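Local coordinates for protein inosine-uridine preferring nucleoside hydrolase (Gardnerella vaginalis 315-A, PDB 6BA1) that binds a calcium ion in an alpha/beta fold built round a mostly parallel sheet, as in other members of the nucleoside hydrolase family, at residues I21-G26 / N307-R312; I54-G59 / S101-E106; K207-W212 / M226-I231; D257-T262 / V302-N307. All coordinates share one frame; numbering follows the deposited sequence.

Interaction 1 (I21-G26 / N307-R312); sequences ISYALG and NEFMTR
Tyr23 lies under the side chain of Arg312, whose CD sits over one face of the phenol ring, 3.6 Å from the ring centroid and 21° off its normal, a CH-pi contact. The methylene is shifted toward the hydroxyl end, so that NE and the guanidinium carry on past the ring's rim. With CG anti to the backbone N (chi1 -166°), Tyr23 carries its ring from helix 15-25 to helix 302-319 and crosses the side chains there at a slant: CE1 comes to 3.6 Å from Phe309 CA, CD1 to 3.9 Å from Phe309 CD2, and OH to 3.3 Å from Glu308 CG. The packing is also close where the helix 15-25 runs out. There Gly26 CA and Arg312 CA are only 4.6 Å apart, with Gly26 O resting against Arg312 CG at 3.5 Å. The other side is looser and polar. No hydrogen bond joins the two segments; instead the partly exposed Glu308 turns its carboxylate away from Tyr23, and its OE2 forms a salt bridge with Arg312 NH1 (2.6 Å) one turn along the same helix. Arg312 NH2 makes a salt bridge with Glu29 and a hydrogen bond with Ser27, both just beyond helix 15-25. On the buried side Tyr23 also touches Val252, Ala253 and Val256, and Phe309 touches Pro249, all from helix 247-256. The axes are 9.2 Å apart and cross at 76°, a steep helix-on-helix packing in a layered alpha/beta fold, where the C-terminal helix 302-319 lies across the helix that follows the first strand.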
loop_
_atom_site.group_PDB
_atom_site.type_symbol
_atom_site.label_atom_id
_atom_site.label_comp_id
_atom_site.label_asym_id
_atom_site.label_seq_id
_atom_site.Cartn_x
_atom_site.Cartn_y
_atom_site.Cartn_z
ATOM N N ILE A 21 -7.536 26.914 1.422
ATOM C CA ILE A 21 -8.546 27.964 1.550
ATOM C C ILE A 21 -8.684 28.709 0.222
ATOM O O ILE A 21 -9.791 28.891 -0.277
ATOM C CB ILE A 21 -8.207 28.959 2.690
ATOM C CG1 ILE A 21 -8.238 28.264 4.055
ATOM C CG2 ILE A 21 -9.178 30.140 2.697
ATOM C CD1 ILE A 21 -7.563 29.041 5.161
ATOM N N SER A 22 -7.550 29.112 -0.349
ATOM C CA SER A 22 -7.521 29.842 -1.620
ATOM C C SER A 22 -8.170 29.056 -2.768
ATOM O O SER A 22 -8.945 29.623 -3.537
ATOM C CB SER A 22 -6.085 30.213 -1.984
ATOM O OG SER A 22 -5.452 30.904 -0.922
ATOM N N TYR A 23 -7.859 27.764 -2.872
ATOM C CA TYR A 23 -8.479 26.886 -3.877
ATOM C C TYR A 23 -9.985 26.772 -3.630
ATOM O O TYR A 23 -10.775 26.786 -4.576
ATOM C CB TYR A 23 -7.824 25.484 -3.870
ATOM C CG TYR A 23 -8.132 24.588 -5.073
ATOM C CD1 TYR A 23 -7.165 24.323 -6.049
ATOM C CD2 TYR A 23 -9.383 23.984 -5.223
ATOM C CE1 TYR A 23 -7.446 23.502 -7.144
ATOM C CE2 TYR A 23 -9.665 23.172 -6.312
ATOM C CZ TYR A 23 -8.701 22.930 -7.268
ATOM O OH TYR A 23 -9.007 22.115 -8.336
ATOM N N ALA A 24 -10.375 26.666 -2.362
ATOM C CA ALA A 24 -11.782 26.534 -1.996
ATOM C C ALA A 24 -12.564 27.782 -2.385
ATOM O O ALA A 24 -13.566 27.690 -3.097
ATOM C CB ALA A 24 -11.929 26.256 -0.506
ATOM N N LEU A 25 -12.085 28.943 -1.952
ATOM C CA LEU A 25 -12.737 30.217 -2.276
ATOM C C LEU A 25 -12.651 30.581 -3.763
ATOM O O LEU A 25 -13.486 31.341 -4.260
ATOM C CB LEU A 25 -12.160 31.360 -1.425
ATOM C CG LEU A 25 -12.381 31.257 0.090
ATOM C CD1 LEU A 25 -11.608 32.346 0.810
ATOM C CD2 LEU A 25 -13.859 31.309 0.454
ATOM N N GLY A 26 -11.648 30.046 -4.463
ATOM C CA GLY A 26 -11.546 30.177 -5.922
ATOM C C GLY A 26 -12.412 29.213 -6.723
ATOM O O GLY A 26 -12.478 29.314 -7.950
ATOM N N ASN A 307 -2.926 23.228 -13.320
ATOM C CA ASN A 307 -3.666 24.233 -14.099
ATOM C C ASN A 307 -4.943 24.693 -13.382
ATOM O O ASN A 307 -5.242 25.886 -13.341
ATOM C CB ASN A 307 -4.019 23.685 -15.486
ATOM C CG ASN A 307 -4.763 24.693 -16.336
ATOM O OD1 ASN A 307 -4.280 25.796 -16.572
ATOM N ND2 ASN A 307 -5.949 24.318 -16.796
ATOM N N GLU A 308 -5.695 23.739 -12.839
ATOM C CA GLU A 308 -6.903 24.021 -12.045
ATOM C C GLU A 308 -6.561 24.895 -10.833
ATOM O O GLU A 308 -7.264 25.856 -10.535
ATOM C CB GLU A 308 -7.556 22.704 -11.577
ATOM C CG GLU A 308 -9.074 22.705 -11.546
ATOM C CD GLU A 308 -9.709 22.646 -12.932
ATOM O OE1 GLU A 308 -9.193 21.938 -13.810
ATOM O OE2 GLU A 308 -10.744 23.301 -13.144
ATOM N N PHE A 309 -5.469 24.539 -10.158
ATOM C CA PHE A 309 -4.927 25.256 -8.992
ATOM C C PHE A 309 -4.613 26.719 -9.292
ATOM O O PHE A 309 -5.080 27.610 -8.585
ATOM C CB PHE A 309 -3.666 24.520 -8.514
ATOM C CG PHE A 309 -2.964 25.145 -7.346
ATOM C CD1 PHE A 309 -1.943 26.070 -7.543
ATOM C CD2 PHE A 309 -3.270 24.754 -6.050
ATOM C CE1 PHE A 309 -1.269 26.628 -6.469
ATOM C CE2 PHE A 309 -2.602 25.309 -4.966
ATOM C CZ PHE A 309 -1.596 26.244 -5.176
ATOM N N MET A 310 -3.827 26.960 -10.338
ATOM C CA MET A 310 -3.417 28.322 -10.694
ATOM C C MET A 310 -4.566 29.167 -11.245
ATOM O O MET A 310 -4.661 30.347 -10.923
ATOM C CB MET A 310 -2.251 28.300 -11.687
ATOM C CG MET A 310 -0.961 27.720 -11.121
ATOM S SD MET A 310 -0.262 28.636 -9.736
ATOM C CE MET A 310 0.390 30.069 -10.572
ATOM N N THR A 311 -5.435 28.564 -12.060
ATOM C CA THR A 311 -6.623 29.247 -12.598
ATOM C C THR A 311 -7.533 29.755 -11.474
ATOM O O THR A 311 -7.936 30.920 -11.475
ATOM C CB THR A 311 -7.436 28.327 -13.539
ATOM O OG1 THR A 311 -6.610 27.914 -14.631
ATOM C CG2 THR A 311 -8.674 29.035 -14.099
ATOM N N ARG A 312 -7.839 28.879 -10.519
ATOM C CA ARG A 312 -8.717 29.225 -9.402
ATOM C C ARG A 312 -8.122 30.275 -8.467
ATOM O O ARG A 312 -8.803 31.236 -8.104
ATOM C CB ARG A 312 -9.084 27.974 -8.601
ATOM C CG ARG A 312 -10.099 27.079 -9.293
ATOM C CD ARG A 312 -10.012 25.635 -8.810
ATOM N NE ARG A 312 -11.307 24.956 -8.804
ATOM C CZ ARG A 312 -11.986 24.569 -9.886
ATOM N NH1 ARG A 312 -11.530 24.792 -11.115
ATOM N NH2 ARG A 312 -13.156 23.964 -9.734
#

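Interaction 2 (I54-G59 / S101-E106)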
loop_
_atom_site.group_PDB
_atom_site.type_symbol
_atom_site.label_atom_id
_atom_site.label_comp_id
_atom_site.label_asym_id
_atom_site.label_seq_id
_atom_site.Cartn_x
_atom_site.Cartn_y
_atom_site.Cartn_z
ATOM N N ILE A 54 -6.826 35.620 6.910
ATOM C CA ILE A 54 -6.620 35.250 5.509
ATOM C C ILE A 54 -7.939 35.242 4.735
ATOM O O ILE A 54 -7.996 35.752 3.614
ATOM C CB ILE A 54 -5.848 33.910 5.403
ATOM C CG1 ILE A 54 -4.392 34.140 5.830
ATOM C CG2 ILE A 54 -5.881 33.335 3.983
ATOM C CD1 ILE A 54 -3.735 32.970 6.530
ATOM N N THR A 55 -8.988 34.673 5.329
ATOM C CA THR A 55 -10.326 34.705 4.725
ATOM C C THR A 55 -10.776 36.139 4.436
ATOM O O THR A 55 -11.345 36.410 3.371
ATOM C CB THR A 55 -11.382 34.008 5.609
ATOM O OG1 THR A 55 -11.243 34.437 6.970
ATOM C CG2 THR A 55 -11.225 32.510 5.532
ATOM N N ASP A 56 -10.507 37.042 5.385
ATOM C CA ASP A 56 -10.696 38.486 5.186
ATOM C C ASP A 56 -9.902 38.988 3.980
ATOM O O ASP A 56 -10.483 39.565 3.062
ATOM C CB ASP A 56 -10.271 39.286 6.432
ATOM C CG ASP A 56 -11.302 39.248 7.552
ATOM O OD1 ASP A 56 -12.177 38.354 7.566
ATOM O OD2 ASP A 56 -11.220 40.127 8.437
ATOM N N LEU A 57 -8.590 38.739 3.976
ATOM C CA LEU A 57 -7.694 39.260 2.931
ATOM C C LEU A 57 -8.098 38.866 1.504
ATOM O O LEU A 57 -7.958 39.671 0.580
ATOM C CB LEU A 57 -6.243 38.821 3.178
ATOM C CG LEU A 57 -5.176 39.544 2.339
ATOM C CD1 LEU A 57 -4.806 40.868 2.970
ATOM C CD2 LEU A 57 -3.943 38.682 2.154
ATOM N N LEU A 58 -8.601 37.646 1.331
ATOM C CA LEU A 58 -8.995 37.139 0.008
ATOM C C LEU A 58 -10.354 37.676 -0.485
ATOM O O LEU A 58 -10.713 37.504 -1.664
ATOM C CB LEU A 58 -8.997 35.607 0.021
ATOM C CG LEU A 58 -7.640 34.960 0.345
ATOM C CD1 LEU A 58 -7.813 33.496 0.721
ATOM C CD2 LEU A 58 -6.661 35.101 -0.808
ATOM N N GLY A 59 -11.090 38.323 0.420
ATOM C CA GLY A 59 -12.360 38.974 0.113
ATOM C C GLY A 59 -13.579 38.184 0.547
ATOM O O GLY A 59 -14.660 38.371 -0.016
ATOM N N SER A 101 -7.709 39.927 11.756
ATOM C CA SER A 101 -9.118 40.185 11.495
ATOM C C SER A 101 -9.773 40.644 12.798
ATOM O O SER A 101 -9.539 40.043 13.852
ATOM C CB SER A 101 -9.827 38.935 10.995
ATOM O OG SER A 101 -11.218 39.159 10.847
ATOM N N PRO A 102 -10.600 41.701 12.734
ATOM C CA PRO A 102 -11.363 42.091 13.918
ATOM C C PRO A 102 -12.527 41.136 14.244
ATOM O O PRO A 102 -13.063 41.198 15.353
ATOM C CB PRO A 102 -11.880 43.484 13.557
ATOM C CG PRO A 102 -11.984 43.469 12.074
ATOM C CD PRO A 102 -10.904 42.551 11.571
ATOM N N ARG A 103 -12.901 40.273 13.289
ATOM C CA ARG A 103 -13.850 39.169 13.535
ATOM C C ARG A 103 -13.109 38.192 14.392
ATOM O O ARG A 103 -11.860 38.154 14.399
ATOM C CB ARG A 103 -14.332 38.476 12.226
ATOM C CG ARG A 103 -14.334 39.415 11.094
ATOM C CD ARG A 103 -14.823 38.879 9.686
ATOM N NE ARG A 103 -14.140 37.648 9.297
ATOM C CZ ARG A 103 -14.583 36.420 9.528
ATOM N NH1 ARG A 103 -15.716 36.241 10.211
ATOM N NH2 ARG A 103 -13.955 35.322 9.116
ATOM N N LYS A 104 -13.869 37.409 15.161
ATOM C CA LYS A 104 -13.322 36.409 16.071
ATOM C C LYS A 104 -14.025 35.068 15.943
ATOM O O LYS A 104 -14.994 34.939 15.193
ATOM C CB LYS A 104 -13.373 36.958 17.512
ATOM C CG LYS A 104 -12.415 38.128 17.714
ATOM C CD LYS A 104 -11.488 38.172 18.965
ATOM C CE LYS A 104 -10.100 38.716 18.577
ATOM N NZ LYS A 104 -9.422 39.479 19.656
ATOM N N ALA A 105 -13.519 34.064 16.651
ATOM C CA ALA A 105 -14.045 32.703 16.550
ATOM C C ALA A 105 -15.475 32.616 17.043
ATOM O O ALA A 105 -15.842 33.294 17.995
ATOM C CB ALA A 105 -13.176 31.742 17.342
ATOM N N GLU A 106 -16.278 31.765 16.400
ATOM C CA GLU A 106 -17.677 31.563 16.798
ATOM C C GLU A 106 -17.753 30.943 18.185
ATOM O O GLU A 106 -16.775 30.388 18.690
ATOM C CB GLU A 106 -18.408 30.674 15.806
ATOM C CG GLU A 106 -18.512 31.239 14.389
ATOM C CD GLU A 106 -19.379 32.469 14.288
ATOM O OE1 GLU A 106 -20.396 32.545 14.992
ATOM O OE2 GLU A 106 -19.046 33.348 13.477
#
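An ST turn at Ser101 presents its hydroxyl to Asp56: OG accepts from Arg103 N at 3.2 Å and donates to Asp56 OD2 at 2.6 Å, so one atom both closes the turn and ties it to helix 44-57. The hydroxyl meets OD2 from above the carboxylate, 45° out of its plane. The other oxygen is taken by a salt bridge, Arg103 NE to Asp56 OD1 at 2.7 Å with an N-H...O angle of 155°. That bond uses the syn lone pair of OD1 and lies close to the guanidinium plane. Both carboxylate oxygens are thus held from the same loop, which should fix the rotation of the group and probably favours its charged form. Arg103 reaches the acid by bending at chi3 (-51°), its chain running past Asp56 in the opposite direction. Beyond NE, NH2 donates to Val63 O and has Thr55 OG1 at its edge, 3.6 Å away. The threonine hydroxyl itself is bonded back into its helix, to Ala51 and Leu52 carbonyls. The helix closes just past the contact in a Schellman motif at Gly59. Leu58 packs on helix 15-25 and on Ala219 of helix 218-237, while on the loop side Glu106 pairs its backbone with Val65 of strand 64-67, an outermost strand of the main sheet.

Interaction 3 (K207-W212 / M226-I231)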
loop_
_atom_site.group_PDB
_atom_site.type_symbol
_atom_site.label_atom_id
_atom_site.label_comp_id
_atom_site.label_asym_id
_atom_site.label_seq_id
_atom_site.Cartn_x
_atom_site.Cartn_y
_atom_site.Cartn_z
ATOM N N LYS A 207 8.484 29.950 -10.535
ATOM C CA LYS A 207 7.811 30.201 -11.823
ATOM C C LYS A 207 6.313 30.498 -11.631
ATOM O O LYS A 207 5.766 31.397 -12.287
ATOM C CB LYS A 207 7.984 29.005 -12.770
ATOM N N GLU A 208 5.680 29.771 -10.705
ATOM C CA GLU A 208 4.250 29.901 -10.405
ATOM C C GLU A 208 3.933 31.067 -9.450
ATOM O O GLU A 208 2.916 31.740 -9.617
ATOM C CB GLU A 208 3.692 28.577 -9.825
ATOM C CG GLU A 208 3.550 27.436 -10.836
ATOM C CD GLU A 208 4.872 26.835 -11.302
ATOM O OE1 GLU A 208 5.810 26.693 -10.485
ATOM O OE2 GLU A 208 4.976 26.493 -12.499
ATOM N N THR A 209 4.788 31.307 -8.457
ATOM C CA THR A 209 4.549 32.379 -7.468
ATOM C C THR A 209 4.828 33.776 -8.042
ATOM O O THR A 209 4.220 34.760 -7.604
ATOM C CB THR A 209 5.356 32.181 -6.167
ATOM O OG1 THR A 209 6.754 32.339 -6.423
ATOM C CG2 THR A 209 5.098 30.795 -5.567
ATOM N N LYS A 210 5.748 33.863 -9.012
ATOM C CA LYS A 210 5.992 35.104 -9.758
ATOM C C LYS A 210 4.763 35.562 -10.555
ATOM O O LYS A 210 4.607 36.760 -10.795
ATOM C CB LYS A 210 7.190 34.963 -10.701
ATOM N N GLN A 211 3.905 34.620 -10.963
ATOM C CA GLN A 211 2.632 34.943 -11.635
ATOM C C GLN A 211 1.640 35.640 -10.703
ATOM O O GLN A 211 0.893 36.524 -11.138
ATOM C CB GLN A 211 1.966 33.689 -12.213
ATOM C CG GLN A 211 2.752 33.001 -13.323
ATOM C CD GLN A 211 2.138 31.681 -13.743
ATOM O OE1 GLN A 211 0.916 31.515 -13.730
ATOM N NE2 GLN A 211 2.981 30.730 -14.113
ATOM N N TRP A 212 1.622 35.225 -9.434
ATOM C CA TRP A 212 0.788 35.879 -8.418
ATOM C C TRP A 212 1.255 37.302 -8.087
ATOM O O TRP A 212 0.424 38.179 -7.823
ATOM C CB TRP A 212 0.727 35.038 -7.135
ATOM C CG TRP A 212 -0.017 33.728 -7.270
ATOM C CD1 TRP A 212 -0.960 33.396 -8.207
ATOM C CD2 TRP A 212 0.103 32.592 -6.408
ATOM N NE1 TRP A 212 -1.402 32.117 -7.997
ATOM C CE2 TRP A 212 -0.774 31.603 -6.894
ATOM C CE3 TRP A 212 0.886 32.309 -5.277
ATOM C CZ2 TRP A 212 -0.902 30.345 -6.280
ATOM C CZ3 TRP A 212 0.750 31.058 -4.664
ATOM C CH2 TRP A 212 -0.130 30.095 -5.176
ATOM N N MET A 226 4.327 34.244 0.950
ATOM C CA MET A 226 4.090 33.130 1.858
ATOM C C MET A 226 4.693 31.823 1.357
ATOM O O MET A 226 5.479 31.190 2.062
ATOM C CB MET A 226 2.589 32.948 2.034
ATOM C CG MET A 226 2.199 31.888 3.047
ATOM S SD MET A 226 0.650 31.121 2.592
ATOM C CE MET A 226 0.015 30.844 4.233
ATOM N N THR A 227 4.308 31.418 0.150
ATOM C CA THR A 227 4.772 30.156 -0.430
ATOM C C THR A 227 6.262 30.179 -0.812
ATOM O O THR A 227 6.880 29.123 -0.937
ATOM C CB THR A 227 3.921 29.749 -1.653
ATOM O OG1 THR A 227 3.924 30.801 -2.618
ATOM C CG2 THR A 227 2.488 29.473 -1.242
ATOM N N ASP A 228 6.835 31.372 -0.994
ATOM C CA ASP A 228 8.284 31.512 -1.208
ATOM C C ASP A 228 9.099 31.215 0.056
ATOM O O ASP A 228 10.218 30.723 -0.047
ATOM C CB ASP A 228 8.631 32.901 -1.779
ATOM C CG ASP A 228 8.237 33.058 -3.252
ATOM O OD1 ASP A 228 7.564 32.155 -3.813
ATOM O OD2 ASP A 228 8.594 34.092 -3.852
ATOM N N PHE A 229 8.553 31.511 1.237
ATOM C CA PHE A 229 9.137 31.043 2.511
ATOM C C PHE A 229 9.078 29.517 2.588
ATOM O O PHE A 229 10.031 28.866 3.018
ATOM C CB PHE A 229 8.412 31.656 3.718
ATOM C CG PHE A 229 9.057 31.332 5.043
ATOM C CD1 PHE A 229 8.775 30.124 5.703
ATOM C CD2 PHE A 229 9.949 32.218 5.643
ATOM C CE1 PHE A 229 9.360 29.823 6.917
ATOM C CE2 PHE A 229 10.538 31.921 6.865
ATOM C CZ PHE A 229 10.247 30.722 7.502
ATOM N N TYR A 230 7.936 28.974 2.183
ATOM C CA TYR A 230 7.669 27.533 2.146
ATOM C C TYR A 230 8.598 26.795 1.169
ATOM O O TYR A 230 9.037 25.680 1.461
ATOM C CB TYR A 230 6.198 27.325 1.775
ATOM C CG TYR A 230 5.625 25.926 1.883
ATOM C CD1 TYR A 230 5.634 25.221 3.086
ATOM C CD2 TYR A 230 4.987 25.341 0.789
ATOM C CE1 TYR A 230 5.063 23.955 3.181
ATOM C CE2 TYR A 230 4.401 24.083 0.872
ATOM C CZ TYR A 230 4.447 23.391 2.061
ATOM O OH TYR A 230 3.886 22.134 2.121
ATOM N N ILE A 231 8.903 27.417 0.025
ATOM C CA ILE A 231 9.838 26.832 -0.952
ATOM C C ILE A 231 11.289 26.884 -0.454
ATOM O O ILE A 231 12.021 25.900 -0.587
ATOM C CB ILE A 231 9.701 27.482 -2.357
ATOM C CG1 ILE A 231 8.320 27.139 -2.967
ATOM C CG2 ILE A 231 10.785 26.980 -3.309
ATOM C CD1 ILE A 231 7.861 28.129 -4.017
#
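Asp228 is gripped at both oxygens: OD1 accepts from Thr209 OG1 at 2.7 Å through its syn lone pair, and OD2 forms a salt bridge with Arg213, just past the segment 207-212. The two partners come from one helix and would be expected to keep the carboxylate ionised and its rotation fixed. Thr209 serves this bond with OG1 placed between its backbone N and carbonyl carbon (chi1 67°), from where the hydroxyl also lies in weak hydrogen-bonding range of Tyr206 O. That torsion sends the methyl inward. CG2 meets Thr227 OG1 at 3.2 Å and Ile231 CD1 at 4.1 Å, the two threonine side chains sliding past each other in opposite directions. Thr227 OG1 is hydrogen-bonded within its own helix, to Leu223 O; what it meets of Thr209 is the methyl, so that approach is packing. The same oxygen sits at the edge of the Trp212 indole, 3.8 Å from CZ3, near the ring plane, with the two side chains crossing at about a right angle. The axes are 10.3 Å apart and run nearly antiparallel at 164°, an alpha-hairpin of helices 206-213 and 218-237. On its far side Trp212 packs on Met310 and Ile313 of helix 302-319, whereas Thr227 leans on Leu19 of helix 15-25, so the pair lies beside both of those helices.

Interaction 4 (D257-T262 / V302-N307)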
loop_
_atom_site.group_PDB
_atom_site.type_symbol
_atom_site.label_atom_id
_atom_site.label_comp_id
_atom_site.label_asym_id
_atom_site.label_seq_id
_atom_site.Cartn_x
_atom_site.Cartn_y
_atom_site.Cartn_z
ATOM N N ASP A 257 -13.668 17.884 -7.576
ATOM C CA ASP A 257 -13.572 17.076 -8.786
ATOM C C ASP A 257 -12.832 15.763 -8.496
ATOM O O ASP A 257 -11.607 15.709 -8.617
ATOM C CB ASP A 257 -12.858 17.878 -9.885
ATOM C CG ASP A 257 -12.703 17.102 -11.179
ATOM O OD1 ASP A 257 -13.537 16.220 -11.463
ATOM O OD2 ASP A 257 -11.738 17.380 -11.912
ATOM N N PRO A 258 -13.575 14.691 -8.138
ATOM C CA PRO A 258 -12.904 13.422 -7.820
ATOM C C PRO A 258 -12.181 12.725 -8.991
ATOM O O PRO A 258 -11.417 11.794 -8.752
ATOM C CB PRO A 258 -14.039 12.551 -7.262
ATOM C CG PRO A 258 -15.283 13.126 -7.827
ATOM C CD PRO A 258 -15.037 14.593 -7.975
ATOM N N THR A 259 -12.398 13.181 -10.226
ATOM C CA THR A 259 -11.687 12.642 -11.390
ATOM C C THR A 259 -10.223 13.100 -11.507
ATOM O O THR A 259 -9.502 12.597 -12.362
ATOM C CB THR A 259 -12.398 12.985 -12.718
ATOM O OG1 THR A 259 -12.264 14.381 -12.997
ATOM C CG2 THR A 259 -13.881 12.598 -12.678
ATOM N N LEU A 260 -9.785 14.048 -10.680
ATOM C CA LEU A 260 -8.360 14.425 -10.627
ATOM C C LEU A 260 -7.453 13.314 -10.101
ATOM O O LEU A 260 -6.244 13.350 -10.323
ATOM C CB LEU A 260 -8.153 15.687 -9.765
ATOM C CG LEU A 260 -8.447 17.041 -10.418
ATOM C CD1 LEU A 260 -8.571 18.128 -9.377
ATOM C CD2 LEU A 260 -7.381 17.404 -11.437
ATOM N N VAL A 261 -8.033 12.335 -9.415
ATOM C CA VAL A 261 -7.293 11.285 -8.734
ATOM C C VAL A 261 -7.817 9.904 -9.162
ATOM O O VAL A 261 -8.980 9.766 -9.544
ATOM C CB VAL A 261 -7.397 11.550 -7.208
ATOM C CG1 VAL A 261 -7.506 10.293 -6.371
ATOM C CG2 VAL A 261 -6.219 12.396 -6.753
ATOM N N THR A 262 -6.940 8.899 -9.108
ATOM C CA THR A 262 -7.305 7.489 -9.298
ATOM C C THR A 262 -7.173 6.783 -7.951
ATOM O O THR A 262 -6.077 6.706 -7.393
ATOM C CB THR A 262 -6.397 6.797 -10.332
ATOM O OG1 THR A 262 -6.214 7.656 -11.462
ATOM C CG2 THR A 262 -7.010 5.489 -10.795
ATOM N N VAL A 302 -1.462 15.370 -12.536
ATOM C CA VAL A 302 -0.675 16.485 -11.965
ATOM C C VAL A 302 -0.736 17.778 -12.789
ATOM O O VAL A 302 -0.915 18.854 -12.219
ATOM C CB VAL A 302 0.808 16.089 -11.703
ATOM C CG1 VAL A 302 1.636 17.287 -11.227
ATOM C CG2 VAL A 302 0.885 14.956 -10.690
ATOM N N PRO A 303 -0.577 17.686 -14.127
ATOM C CA PRO A 303 -0.626 18.909 -14.944
ATOM C C PRO A 303 -1.999 19.588 -14.998
ATOM O O PRO A 303 -2.065 20.816 -15.106
ATOM C CB PRO A 303 -0.218 18.423 -16.337
ATOM C CG PRO A 303 0.468 17.126 -16.106
ATOM C CD PRO A 303 -0.273 16.512 -14.966
ATOM N N ARG A 304 -3.071 18.797 -14.938
ATOM C CA ARG A 304 -4.436 19.335 -14.895
ATOM C C ARG A 304 -4.743 19.944 -13.535
ATOM O O ARG A 304 -5.358 21.002 -13.460
ATOM C CB ARG A 304 -5.469 18.255 -15.225
ATOM C CG ARG A 304 -6.819 18.819 -15.637
ATOM C CD ARG A 304 -7.812 17.716 -15.933
ATOM N NE ARG A 304 -8.510 17.234 -14.740
ATOM C CZ ARG A 304 -9.278 16.143 -14.704
ATOM N NH1 ARG A 304 -9.460 15.391 -15.787
ATOM N NH2 ARG A 304 -9.868 15.781 -13.572
ATOM N N PHE A 305 -4.329 19.268 -12.466
ATOM C CA PHE A 305 -4.437 19.816 -11.109
ATOM C C PHE A 305 -3.671 21.130 -10.972
ATOM O O PHE A 305 -4.200 22.091 -10.433
ATOM C CB PHE A 305 -3.943 18.815 -10.062
ATOM C CG PHE A 305 -3.686 19.429 -8.716
ATOM C CD1 PHE A 305 -2.389 19.519 -8.208
ATOM C CD2 PHE A 305 -4.732 19.948 -7.969
ATOM C CE1 PHE A 305 -2.151 20.084 -6.972
ATOM C CE2 PHE A 305 -4.510 20.528 -6.738
ATOM C CZ PHE A 305 -3.219 20.604 -6.235
ATOM N N LEU A 306 -2.433 21.164 -11.459
ATOM C CA LEU A 306 -1.617 22.380 -11.429
ATOM C C LEU A 306 -2.261 23.537 -12.208
ATOM O O LEU A 306 -2.155 24.689 -11.796
ATOM C CB LEU A 306 -0.200 22.098 -11.956
ATOM C CG LEU A 306 0.822 23.251 -11.953
ATOM C CD1 LEU A 306 1.013 23.800 -10.546
ATOM C CD2 LEU A 306 2.150 22.823 -12.549
ATOM N N ASN A 307 -2.926 23.228 -13.320
ATOM C CA ASN A 307 -3.666 24.233 -14.099
ATOM C C ASN A 307 -4.943 24.693 -13.382
ATOM O O ASN A 307 -5.242 25.886 -13.341
ATOM C CB ASN A 307 -4.019 23.685 -15.486
ATOM C CG ASN A 307 -4.763 24.693 -16.336
ATOM O OD1 ASN A 307 -4.280 25.796 -16.572
ATOM N ND2 ASN A 307 -5.949 24.318 -16.796
#
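The guanidinium of Arg304 is met at its edge by Thr259 OG1, 21° out of the plane, while the carboxylate of Asp257 approaches obliquely, its plane 21° from that of the guanidinium. The other flat group, the Phe305 ring, is approached obliquely by Leu260 CD1. On Arg304, NH2 does the bonding. It donates to Thr259 OG1 at 2.8 Å, with a bent N-H...O angle, and forms a salt bridge with Asp257 OD2 at 3.0 Å. The circuit closes through the carboxylate, with Thr259 OG1 donating to Asp257 OD1 at 2.7 Å, so the threonine hydroxyl takes one hydrogen bond from the arginine and gives one to the aspartate. The carboxylate is thereby divided between its neighbours, one oxygen for the cation and one for the hydroxyl, and its charge should favour this placing of the guanidinium. To get there the arginine starts out extended and bends at chi3 (86°). Next to this polar cluster the contact is apolar: Leu260 CD2 lies alongside Arg304 NE (3.5 Å) and packs on Phe305 CB (4.0 Å). The Phe305 ring itself leads off toward Leu250 and Ala253 of helix 247-256, and Leu260 reaches Ala253 as well. The 3-10 turn 258-260 links helix 247-256 to strand 261-265, the antiparallel edge strand of the main sheet, and packs against the first turn of helix 302-319; Leu260 and Asp301 exchange a backbone hydrogen bond beside strand 295-300.

How the interactions relate
Helix 302-319 threads interactions 4 and 1, which share Asn307 and have centres 12 Å apart; Tyr23 CE1 lies 4.2 Å from Phe305 CE2, so their apolar parts are continuous. Interaction 3 backs onto the same helix, with Phe309 CE1 3.7 Å from Trp212 CZ2. Interaction 2 joins from another side of helix 15-25, where Leu58 CD1 touches Leu25 CD1 at 4.0 Å, but stands 29 Å from interaction 4, centre to centre. The calcium ion, held by Asp12, Asp17, Thr130 and Asp248, is about 13 Å from the side chains of Phe309, Thr227 and Phe305, of interactions 1, 3 and 4 in turn, and none of the residues in these contacts is among its ligands.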